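Local structure of exonuclease mut-7 homolog (Aedes aegypti, 7JW2) at residues 15-18 / 19-22. The protein probably trims the 3' ends of Argonaute-bound microRNAs as a magnesium-dependent 3'-5' exoribonuclease, this chain being its exonuclease domain. Residues are numbered along the deposited sequence; the frame is centred on the assembly and turned at random.
Sequences VDSK and DKFY
Ser17 OG donates a hydrogen bond to Asp19 OD2 at 2.6 Å, approaching from above the carboxylate plane, 52° out of it. Ser17 sits at the N-cap of helix 18-28, and its hydroxyl also accepts a weak capping bond from Lys20 N at 3.4 Å; serine suits the place because its short side chain can turn back on the first turn, chi1 72° setting OG between its own backbone N and carbonyl carbon. Beside it, Lys20 NZ forms a salt bridge with Asp16 OD1, 2.7 Å away on the syn lone pair. The lysine chain runs extended beyond CG and passes Ser17 OG, its CG 3.4 Å from that oxygen, so its methylenes flank the cap while its charge reaches the aspartate. Asp16, just ahead of the helix, and Asp19, in its first turn, probably also interact favourably with the positive end of the helix dipole, which suits an acid to both places. This is the turn from strand 12-15, outermost in this chain's sheet, into the first helix of the RNase H-like, DEDD-family exonuclease fold. Regular helical bonding starts with Phe21 N to Ser17 O (3.0 Å) and Tyr22 N to Lys18 O (3.1 Å). On the buried side, branched Val15 sets CG1 4.0 Å from Phe21 CB, at the ring's edge, and Phe21 continues onto Leu79 of helix 73-84. Lys18 NZ leaves the turn for Glu72 and Asp75, while Asp19 OD2 also pairs with Arg30 of the second subunit.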
loop_
_atom_site.group_PDB
_atom_site.type_symbol
_atom_site.label_atom_id
_atom_site.label_comp_id
_atom_site.label_asym_id
_atom_site.label_seq_id
_atom_site.Cartn_x
_atom_site.Cartn_y
_atom_site.Cartn_z
ATOM N N VAL A 15 -6.639 6.876 -9.577
ATOM C CA VAL A 15 -6.293 6.694 -8.173
ATOM C C VAL A 15 -6.713 7.966 -7.443
ATOM O O VAL A 15 -6.051 9.004 -7.546
ATOM C CB VAL A 15 -4.803 6.387 -8.005
ATOM C CG1 VAL A 15 -4.414 6.394 -6.528
ATOM C CG2 VAL A 15 -4.489 5.037 -8.633
ATOM N N ASP A 16 -7.834 7.901 -6.709
ATOM C CA ASP A 16 -8.415 9.102 -6.117
ATOM C C ASP A 16 -8.781 8.885 -4.656
ATOM O O ASP A 16 -9.599 9.629 -4.099
ATOM C CB ASP A 16 -9.637 9.583 -6.917
ATOM C CG ASP A 16 -10.724 8.533 -7.036
ATOM O OD1 ASP A 16 -10.579 7.430 -6.473
ATOM O OD2 ASP A 16 -11.743 8.809 -7.715
ATOM N N SER A 17 -8.168 7.896 -4.019
ATOM C CA SER A 17 -8.462 7.552 -2.639
ATOM C C SER A 17 -7.265 6.783 -2.094
ATOM O O SER A 17 -6.442 6.251 -2.854
ATOM C CB SER A 17 -9.741 6.723 -2.536
ATOM O OG SER A 17 -9.537 5.412 -3.019
ATOM N N LYS A 18 -7.181 6.709 -0.766
ATOM C CA LYS A 18 -6.008 6.097 -0.153
ATOM C C LYS A 18 -5.974 4.601 -0.417
ATOM O O LYS A 18 -4.896 4.051 -0.676
ATOM C CB LYS A 18 -5.958 6.408 1.348
ATOM C CG LYS A 18 -4.746 7.294 1.657
ATOM C CD LYS A 18 -4.798 8.059 2.973
ATOM C CE LYS A 18 -4.261 9.469 2.739
ATOM N NZ LYS A 18 -3.363 9.973 3.795
ATOM N N ASP A 19 -7.128 3.925 -0.409
ATOM C CA ASP A 19 -7.134 2.501 -0.727
ATOM C C ASP A 19 -6.634 2.248 -2.139
ATOM O O ASP A 19 -5.903 1.285 -2.372
ATOM C CB ASP A 19 -8.530 1.902 -0.544
ATOM C CG ASP A 19 -9.617 2.620 -1.327
ATOM O OD1 ASP A 19 -10.223 2.005 -2.224
ATOM O OD2 ASP A 19 -9.858 3.787 -1.034
ATOM N N LYS A 20 -6.994 3.104 -3.094
ATOM C CA LYS A 20 -6.540 2.918 -4.466
ATOM C C LYS A 20 -5.049 3.190 -4.596
ATOM O O LYS A 20 -4.367 2.523 -5.382
ATOM C CB LYS A 20 -7.342 3.820 -5.415
ATOM C CG LYS A 20 -8.787 3.374 -5.572
ATOM C CD LYS A 20 -9.605 4.364 -6.385
ATOM C CE LYS A 20 -11.092 4.034 -6.270
ATOM N NZ LYS A 20 -11.923 5.151 -6.791
ATOM N N PHE A 21 -4.533 4.148 -3.823
ATOM C CA PHE A 21 -3.104 4.448 -3.827
ATOM C C PHE A 21 -2.282 3.252 -3.341
ATOM O O PHE A 21 -1.269 2.880 -3.956
ATOM C CB PHE A 21 -2.863 5.680 -2.955
ATOM C CG PHE A 21 -1.437 6.120 -2.881
ATOM C CD1 PHE A 21 -0.643 5.733 -1.815
ATOM C CD2 PHE A 21 -0.899 6.957 -3.845
ATOM C CE1 PHE A 21 0.674 6.154 -1.732
ATOM C CE2 PHE A 21 0.420 7.377 -3.760
ATOM C CZ PHE A 21 1.199 6.976 -2.706
ATOM N N TYR A 22 -2.713 2.614 -2.251
ATOM C CA TYR A 22 -1.952 1.474 -1.741
ATOM C C TYR A 22 -2.132 0.243 -2.619
ATOM O O TYR A 22 -1.212 -0.574 -2.717
ATOM C CB TYR A 22 -2.327 1.199 -0.276
ATOM C CG TYR A 22 -1.654 2.218 0.610
ATOM C CD1 TYR A 22 -0.279 2.198 0.781
ATOM C CD2 TYR A 22 -2.370 3.223 1.228
ATOM C CE1 TYR A 22 0.368 3.140 1.563
ATOM C CE2 TYR A 22 -1.733 4.170 2.022
ATOM C CZ TYR A 22 -0.367 4.127 2.174
ATOM O OH TYR A 22 0.271 5.069 2.952
#